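Local coordinates for protein putative ribose operon repressor (Burkholderia thailandensis, PDB 3EGC) that probably acts as a LacI-family transcriptional repressor, binding regulatory DNA and sensing a small ligand, perhaps a sugar, through its periplasmic-binding-protein-like domain, at residues Q59-R64 / T82-T87; S107-G112 / V219-L224. All coordinates share one frame; numbering follows the deposited sequence.

Both contacts belong to the two-lobed, periplasmic-binding-protein-like domain of a LacI-type regulator, but they lie in different parts of it. Interaction 1 joins the end of helix 50-62 to the loop leading into strand 90-93, at the surface of the lobe that opens the chain and about 26 Å from the chain's centre. Interaction 2 comes later in sequence; it is buried, about 8 Å from that centre, where the first turn of helix 109-122, just after strand 103-107, meets the end of strand 217-221. Their centres are about 33 Å apart and they do not touch. Interaction 1 thus ties near neighbours within one lobe, whereas interaction 2 joins segments 107 residues apart, where the chain crosses from one lobe to the other.

Interaction 1: Q59-R64 / T82-T87; sequences QFFERR and TELPKT
The closest CA atoms of Q59-R64 and T82-T87 are those of F61 and L84, 8.2 Å apart, and side chains fill the gap without a hydrogen bond. F61 carries the contact. Its CG lies anti to the backbone N (chi1 -173°), which sends the ring out from the helix toward the loop. L84 slides past it, and methyl CD2 sits over one ring face, 3.9 Å from the F61 ring centroid and 20° off the normal, a CH-pi contact displaced toward CG. At the far end of the ring P85 meets F61 from the opposite direction, its CD 3.4 Å from F61 CZ. The other ring face carries the R64 guanidinium, with F61 CE2 over its centre. R64 NH1 bonds back to F61 O at 2.9 Å, the donor standing above the carbonyl plane. R64 N reaches the same oxygen from the other side of that plane, at 2.7 Å, as part of the Schellman motif that ends helix 50-62. F88, just ahead of strand 90-93, adds an edge-to-face ring contact to F61. F60 of the same helix packs against L42 and A44 of strand 40-45, and R63, just past the helix end, donates from NH2 to S8 O of the second subunit.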
ATOM      1  N   GLN A  59      20.721 -10.901  10.007  1.00 34.36           N
ATOM      2  CA  GLN A  59      19.823 -11.065  11.122  1.00 35.60           C
ATOM      3  C   GLN A  59      18.932 -12.295  10.946  1.00 35.83           C
ATOM      4  O   GLN A  59      18.798 -13.121  11.881  1.00 35.18           O
ATOM      5  CB  GLN A  59      19.013  -9.802  11.260  1.00 36.37           C
ATOM      6  CG  GLN A  59      17.969  -9.829  12.318  1.00 39.99           C
ATOM      7  CD  GLN A  59      17.177  -8.571  12.298  1.00 46.31           C
ATOM      8  OE1 GLN A  59      17.746  -7.476  12.405  1.00 49.12           O
ATOM      9  NE2 GLN A  59      15.846  -8.699  12.129  1.00 47.40           N
ATOM     10  N   PHE A  60      18.376 -12.441   9.739  1.00 35.10           N
ATOM     11  CA  PHE A  60      17.477 -13.547   9.422  1.00 35.45           C
ATOM     12  C   PHE A  60      18.230 -14.914   9.351  1.00 35.91           C
ATOM     13  O   PHE A  60      17.763 -16.024   9.804  1.00 34.74           O
ATOM     14  CB  PHE A  60      16.654 -13.216   8.102  1.00 35.30           C
ATOM     15  CG  PHE A  60      15.502 -12.208   8.322  1.00 34.35           C
ATOM     16  CD1 PHE A  60      15.194 -11.727   9.610  1.00 34.74           C
ATOM     17  CD2 PHE A  60      14.737 -11.778   7.283  1.00 34.21           C
ATOM     18  CE1 PHE A  60      14.162 -10.837   9.813  1.00 35.43           C
ATOM     19  CE2 PHE A  60      13.642 -10.896   7.477  1.00 33.72           C
ATOM     20  CZ  PHE A  60      13.367 -10.418   8.735  1.00 34.21           C
ATOM     21  N   PHE A  61      19.406 -14.851   8.773  1.00 36.21           N
ATOM     22  CA  PHE A  61      20.247 -16.029   8.782  1.00 37.62           C
ATOM     23  C   PHE A  61      20.628 -16.529  10.186  1.00 38.46           C
ATOM     24  O   PHE A  61      20.474 -17.731  10.509  1.00 39.00           O
ATOM     25  CB  PHE A  61      21.465 -15.824   7.918  1.00 38.08           C
ATOM     26  CG  PHE A  61      22.267 -17.058   7.759  1.00 38.26           C
ATOM     27  CD1 PHE A  61      21.716 -18.161   7.110  1.00 37.39           C
ATOM     28  CD2 PHE A  61      23.580 -17.122   8.276  1.00 38.17           C
ATOM     29  CE1 PHE A  61      22.434 -19.321   6.960  1.00 39.58           C
ATOM     30  CE2 PHE A  61      24.321 -18.301   8.130  1.00 39.96           C
ATOM     31  CZ  PHE A  61      23.741 -19.414   7.472  1.00 39.87           C
ATOM     32  N   GLU A  62      21.082 -15.637  11.059  1.00 39.41           N
ATOM     33  CA  GLU A  62      21.422 -16.078  12.393  1.00 40.14           C
ATOM     34  C   GLU A  62      20.217 -16.645  13.143  1.00 40.07           C
ATOM     35  O   GLU A  62      20.352 -17.558  13.950  1.00 40.17           O
ATOM     36  CB  GLU A  62      22.125 -14.987  13.214  1.00 41.30           C
ATOM     37  CG  GLU A  62      21.674 -13.612  12.961  1.00 44.57           C
ATOM     38  CD  GLU A  62      21.183 -12.918  14.235  1.00 50.37           C
ATOM     39  OE1 GLU A  62      22.027 -12.332  14.986  1.00 52.10           O
ATOM     40  OE2 GLU A  62      19.944 -12.940  14.476  1.00 49.16           O
ATOM     41  N   ARG A  63      19.026 -16.129  12.870  1.00 39.51           N
ATOM     42  CA  ARG A  63      17.817 -16.701  13.446  1.00 39.41           C
ATOM     43  C   ARG A  63      17.470 -18.049  12.816  1.00 39.08           C
ATOM     44  O   ARG A  63      16.517 -18.688  13.196  1.00 38.89           O
ATOM     45  CB  ARG A  63      16.626 -15.728  13.291  1.00 39.88           C
ATOM     46  CG  ARG A  63      16.753 -14.477  14.189  1.00 41.04           C
ATOM     47  CD  ARG A  63      15.393 -13.851  14.338  1.00 42.94           C
ATOM     48  NE  ARG A  63      15.317 -13.019  15.530  1.00 46.78           N
ATOM     49  CZ  ARG A  63      15.030 -13.492  16.744  1.00 45.83           C
ATOM     50  NH1 ARG A  63      14.785 -14.783  16.897  1.00 42.25           N
ATOM     51  NH2 ARG A  63      14.986 -12.665  17.781  1.00 46.06           N
ATOM     52  N   ARG A  64      18.276 -18.468  11.859  1.00 38.69           N
ATOM     53  CA  ARG A  64      18.032 -19.673  11.080  1.00 39.07           C
ATOM     54  C   ARG A  64      16.625 -19.805  10.514  1.00 37.60           C
ATOM     55  O   ARG A  64      15.907 -20.761  10.821  1.00 38.26           O
ATOM     56  CB  ARG A  64      18.463 -20.952  11.834  1.00 39.91           C
ATOM     57  CG  ARG A  64      20.011 -21.088  12.082  1.00 41.14           C
ATOM     58  CD  ARG A  64      20.783 -20.976  10.782  1.00 44.32           C
ATOM     59  NE  ARG A  64      22.213 -21.187  10.947  1.00 46.46           N
ATOM     60  CZ  ARG A  64      23.044 -20.296  11.488  1.00 48.87           C
ATOM     61  NH1 ARG A  64      22.567 -19.148  11.920  1.00 50.08           N
ATOM     62  NH2 ARG A  64      24.347 -20.554  11.609  1.00 47.77           N
ATOM     63  N   THR A  82      28.859 -14.743  -1.015  1.00 48.48           N
ATOM     64  CA  THR A  82      30.057 -15.044  -0.235  1.00 48.56           C
ATOM     65  C   THR A  82      29.814 -15.188   1.253  1.00 48.46           C
ATOM     66  O   THR A  82      30.632 -15.783   1.927  1.00 49.37           O
ATOM     67  CB  THR A  82      31.182 -14.027  -0.455  1.00 48.80           C
ATOM     68  OG1 THR A  82      30.785 -12.746   0.059  1.00 49.49           O
ATOM     69  CG2 THR A  82      31.517 -13.928  -1.956  1.00 48.89           C
ATOM     70  N   GLU A  83      28.704 -14.657   1.760  1.00 48.06           N
ATOM     71  CA  GLU A  83      28.434 -14.629   3.208  1.00 47.47           C
ATOM     72  C   GLU A  83      27.370 -15.606   3.611  1.00 47.02           C
ATOM     73  O   GLU A  83      26.867 -15.573   4.762  1.00 47.08           O
ATOM     74  CB  GLU A  83      27.918 -13.270   3.649  1.00 47.88           C
ATOM     75  CG  GLU A  83      28.973 -12.319   4.131  1.00 50.03           C
ATOM     76  CD  GLU A  83      29.312 -11.316   3.093  1.00 54.35           C
ATOM     77  OE1 GLU A  83      28.970 -10.124   3.326  1.00 55.28           O
ATOM     78  OE2 GLU A  83      29.901 -11.713   2.042  1.00 56.55           O
ATOM     79  N   LEU A  84      26.986 -16.469   2.688  1.00 45.61           N
ATOM     80  CA  LEU A  84      25.940 -17.417   2.999  1.00 44.65           C
ATOM     81  C   LEU A  84      26.277 -18.783   2.431  1.00 43.95           C
ATOM     82  O   LEU A  84      26.953 -18.901   1.406  1.00 43.99           O
ATOM     83  CB  LEU A  84      24.583 -16.942   2.452  1.00 44.49           C
ATOM     84  CG  LEU A  84      23.952 -15.698   3.091  1.00 44.20           C
ATOM     85  CD1 LEU A  84      22.829 -15.172   2.209  1.00 43.16           C
ATOM     86  CD2 LEU A  84      23.428 -16.031   4.469  1.00 41.82           C
ATOM     87  N   PRO A  85      25.776 -19.829   3.087  1.00 43.07           N
ATOM     88  CA  PRO A  85      26.029 -21.176   2.608  1.00 42.69           C
ATOM     89  C   PRO A  85      25.320 -21.326   1.324  1.00 42.74           C
ATOM     90  O   PRO A  85      24.241 -20.747   1.154  1.00 41.97           O
ATOM     91  CB  PRO A  85      25.358 -22.090   3.661  1.00 42.39           C
ATOM     92  CG  PRO A  85      25.207 -21.229   4.896  1.00 42.83           C
ATOM     93  CD  PRO A  85      24.992 -19.811   4.330  1.00 43.11           C
ATOM     94  N   LYS A  86      25.924 -22.104   0.426  1.00 42.82           N
ATOM     95  CA  LYS A  86      25.362 -22.348  -0.884  1.00 43.62           C
ATOM     96  C   LYS A  86      24.011 -23.026  -0.776  1.00 42.87           C
ATOM     97  O   LYS A  86      23.231 -23.054  -1.723  1.00 42.59           O
ATOM     98  CB  LYS A  86      26.302 -23.245  -1.688  1.00 44.45           C
ATOM     99  CG  LYS A  86      26.056 -23.186  -3.158  1.00 47.60           C
ATOM    100  CD  LYS A  86      26.839 -24.265  -3.848  1.00 50.81           C
ATOM    101  CE  LYS A  86      25.937 -25.461  -4.183  1.00 52.94           C
ATOM    102  NZ  LYS A  86      25.512 -26.303  -2.995  1.00 53.86           N
ATOM    103  N   THR A  87      23.754 -23.610   0.377  1.00 42.11           N
ATOM    104  CA  THR A  87      22.570 -24.415   0.499  1.00 41.64           C
ATOM    105  C   THR A  87      21.435 -23.558   1.021  1.00 39.81           C
ATOM    106  O   THR A  87      20.307 -24.010   1.076  1.00 40.04           O
ATOM    107  CB  THR A  87      22.782 -25.641   1.458  1.00 41.76           C
ATOM    108  OG1 THR A  87      23.023 -25.210   2.809  1.00 43.36           O
ATOM    109  CG2 THR A  87      23.918 -26.474   0.985  1.00 42.91           C
TER

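Interaction 2: S107-G112 / V219-L224; sequences SENVRG and VSFDNL
F221, the last residue of strand 217-221, points its ring at the first turn of helix 109-122. With CG anti to its own carbonyl carbon (chi1 -81°), the ring reaches N109 O, which lies at the edge in the ring plane, 3.6 Å from F221 CZ. One helical turn further on, G112, with no side chain, presents its backbone to the ring, G112 C lying oblique to it, 4.1 Å from F221 CZ. N109 adds its amide: chi1 of -57° brings OD1 to 3.8 Å from F221 CE1, the two side chains crossing at about a right angle with their planes 49° apart. In the two-lobed fold of LacI-type regulators the chain crosses between lobes after strand 103-107, and this turn begins the helix that follows. E108 takes the N-cap position and forms an inverse gamma turn, and G112 N bonds to E108 O at 3.1 Å. The N109 amide, buried beside the ring, is held at both ends, OD1 by R143 and ND2 by E142, both of helix 138-153. F221 also packs on A113 of helix 109-122 and on V237 of the adjacent strand 236-238.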
ATOM      1  N   SER A 107       8.109 -10.011 -13.483  1.00 31.32           N
ATOM      2  CA  SER A 107       7.036  -9.762 -14.470  1.00 32.34           C
ATOM      3  C   SER A 107       7.566  -9.789 -15.889  1.00 31.99           C
ATOM      4  O   SER A 107       8.786  -9.669 -16.099  1.00 30.86           O
ATOM      5  CB  SER A 107       6.357  -8.407 -14.244  1.00 31.65           C
ATOM      6  OG  SER A 107       5.674  -8.400 -13.004  1.00 33.71           O
ATOM      7  N   GLU A 108       6.654  -9.911 -16.853  1.00 31.75           N
ATOM      8  CA  GLU A 108       7.034  -9.724 -18.269  1.00 33.23           C
ATOM      9  C   GLU A 108       7.153  -8.236 -18.681  1.00 32.71           C
ATOM     10  O   GLU A 108       6.335  -7.688 -19.464  1.00 33.48           O
ATOM     11  CB  GLU A 108       6.149 -10.547 -19.228  1.00 33.34           C
ATOM     12  CG  GLU A 108       4.668 -10.118 -19.245  1.00 36.34           C
ATOM     13  CD  GLU A 108       3.740 -11.157 -19.886  1.00 38.81           C
ATOM     14  OE1 GLU A 108       4.232 -12.219 -20.352  1.00 39.72           O
ATOM     15  OE2 GLU A 108       2.520 -10.893 -19.924  1.00 38.26           O
ATOM     16  N   ASN A 109       8.179  -7.580 -18.162  1.00 31.74           N
ATOM     17  CA  ASN A 109       8.311  -6.119 -18.348  1.00 31.49           C
ATOM     18  C   ASN A 109       8.438  -5.604 -19.788  1.00 30.53           C
ATOM     19  O   ASN A 109       7.685  -4.708 -20.185  1.00 29.91           O
ATOM     20  CB  ASN A 109       9.443  -5.569 -17.516  1.00 31.61           C
ATOM     21  CG  ASN A 109       9.285  -5.882 -16.014  1.00 31.04           C
ATOM     22  OD1 ASN A 109       8.304  -5.483 -15.394  1.00 32.06           O
ATOM     23  ND2 ASN A 109      10.293  -6.520 -15.432  1.00 27.65           N
ATOM     24  N   VAL A 110       9.374  -6.145 -20.561  1.00 29.93           N
ATOM     25  CA  VAL A 110       9.459  -5.817 -21.990  1.00 29.92           C
ATOM     26  C   VAL A 110       8.067  -5.911 -22.677  1.00 30.22           C
ATOM     27  O   VAL A 110       7.539  -4.938 -23.198  1.00 29.77           O
ATOM     28  CB  VAL A 110      10.468  -6.778 -22.758  1.00 30.60           C
ATOM     29  CG1 VAL A 110      10.766  -6.238 -24.161  1.00 30.09           C
ATOM     30  CG2 VAL A 110      11.739  -6.965 -22.029  1.00 29.99           C
ATOM     31  N   ARG A 111       7.475  -7.104 -22.679  1.00 30.44           N
ATOM     32  CA  ARG A 111       6.171  -7.288 -23.325  1.00 31.21           C
ATOM     33  C   ARG A 111       5.061  -6.248 -22.930  1.00 30.48           C
ATOM     34  O   ARG A 111       4.369  -5.678 -23.790  1.00 29.26           O
ATOM     35  CB  ARG A 111       5.645  -8.668 -23.078  1.00 30.68           C
ATOM     36  CG  ARG A 111       4.566  -9.068 -24.020  1.00 34.54           C
ATOM     37  CD  ARG A 111       3.998 -10.444 -23.591  1.00 38.95           C
ATOM     38  NE  ARG A 111       4.927 -11.527 -23.911  1.00 42.34           N
ATOM     39  CZ  ARG A 111       4.735 -12.798 -23.592  1.00 44.06           C
ATOM     40  NH1 ARG A 111       5.647 -13.703 -23.928  1.00 43.37           N
ATOM     41  NH2 ARG A 111       3.655 -13.153 -22.905  1.00 42.89           N
ATOM     42  N   GLY A 112       4.897  -6.050 -21.619  1.00 30.07           N
ATOM     43  CA  GLY A 112       3.856  -5.162 -21.119  1.00 28.69           C
ATOM     44  C   GLY A 112       4.155  -3.744 -21.565  1.00 28.30           C
ATOM     45  O   GLY A 112       3.244  -3.069 -21.945  1.00 28.02           O
ATOM     46  N   VAL A 219       0.626   6.194 -20.144  1.00 31.15           N
ATOM     47  CA  VAL A 219       0.331   4.807 -19.788  1.00 31.59           C
ATOM     48  C   VAL A 219       1.330   4.448 -18.690  1.00 31.72           C
ATOM     49  O   VAL A 219       2.453   4.924 -18.724  1.00 31.94           O
ATOM     50  CB  VAL A 219       0.425   3.833 -21.001  1.00 31.31           C
ATOM     51  CG1 VAL A 219      -0.646   4.163 -21.978  1.00 30.45           C
ATOM     52  CG2 VAL A 219       1.879   3.918 -21.725  1.00 31.42           C
ATOM     53  N   SER A 220       0.907   3.614 -17.749  1.00 31.58           N
ATOM     54  CA  SER A 220       1.652   3.343 -16.560  1.00 32.53           C
ATOM     55  C   SER A 220       1.666   1.844 -16.267  1.00 32.85           C
ATOM     56  O   SER A 220       0.736   1.141 -16.665  1.00 33.34           O
ATOM     57  CB  SER A 220       1.010   4.076 -15.383  1.00 32.82           C
ATOM     58  OG  SER A 220       1.734   3.880 -14.174  1.00 33.41           O
ATOM     59  N   PHE A 221       2.709   1.364 -15.573  1.00 32.01           N
ATOM     60  CA  PHE A 221       2.632   0.081 -14.874  1.00 31.95           C
ATOM     61  C   PHE A 221       1.917   0.233 -13.511  1.00 31.59           C
ATOM     62  O   PHE A 221       1.907   1.307 -12.931  1.00 30.40           O
ATOM     63  CB  PHE A 221       4.017  -0.535 -14.608  1.00 31.84           C
ATOM     64  CG  PHE A 221       4.616  -1.266 -15.803  1.00 32.13           C
ATOM     65  CD1 PHE A 221       4.889  -2.613 -15.711  1.00 31.11           C
ATOM     66  CD2 PHE A 221       4.976  -0.582 -16.976  1.00 32.16           C
ATOM     67  CE1 PHE A 221       5.473  -3.302 -16.756  1.00 33.37           C
ATOM     68  CE2 PHE A 221       5.555  -1.253 -18.046  1.00 32.91           C
ATOM     69  CZ  PHE A 221       5.813  -2.607 -17.959  1.00 32.85           C
ATOM     70  N   ASP A 222       1.340  -0.874 -13.021  1.00 31.47           N
ATOM     71  CA  ASP A 222       0.591  -0.872 -11.777  1.00 31.60           C
ATOM     72  C   ASP A 222      -0.841  -0.383 -11.960  1.00 32.67           C
ATOM     73  O   ASP A 222      -1.096   0.730 -12.459  1.00 33.85           O
ATOM     74  CB  ASP A 222       1.309  -0.059 -10.715  1.00 31.53           C
ATOM     75  CG  ASP A 222       2.695  -0.567 -10.453  1.00 31.41           C
ATOM     76  OD1 ASP A 222       2.879  -1.835 -10.512  1.00 33.03           O
ATOM     77  OD2 ASP A 222       3.579   0.290 -10.259  1.00 28.99           O
ATOM     78  N   ASN A 223      -1.778  -1.191 -11.498  1.00 32.43           N
ATOM     79  CA  ASN A 223      -3.185  -0.905 -11.686  1.00 33.08           C
ATOM     80  C   ASN A 223      -3.786  -0.400 -10.384  1.00 32.85           C
ATOM     81  O   ASN A 223      -4.213  -1.188  -9.545  1.00 33.23           O
ATOM     82  CB  ASN A 223      -3.915  -2.200 -12.125  1.00 32.95           C
ATOM     83  CG  ASN A 223      -5.357  -1.974 -12.432  1.00 34.91           C
ATOM     84  OD1 ASN A 223      -5.835  -0.829 -12.406  1.00 36.40           O
ATOM     85  ND2 ASN A 223      -6.063  -3.049 -12.805  1.00 33.88           N
ATOM     86  N   LEU A 224      -3.798   0.913 -10.209  1.00 32.32           N
ATOM     87  CA  LEU A 224      -4.354   1.532  -9.043  1.00 31.49           C
ATOM     88  C   LEU A 224      -5.734   2.118  -9.397  1.00 31.08           C
ATOM     89  O   LEU A 224      -5.874   2.765 -10.418  1.00 31.56           O
ATOM     90  CB  LEU A 224      -3.394   2.651  -8.608  1.00 31.59           C
ATOM     91  CG  LEU A 224      -2.043   2.423  -7.842  1.00 32.09           C
ATOM     92  CD1 LEU A 224      -2.259   2.379  -6.359  1.00 30.18           C
ATOM     93  CD2 LEU A 224      -1.311   1.122  -8.271  1.00 32.71           C
TER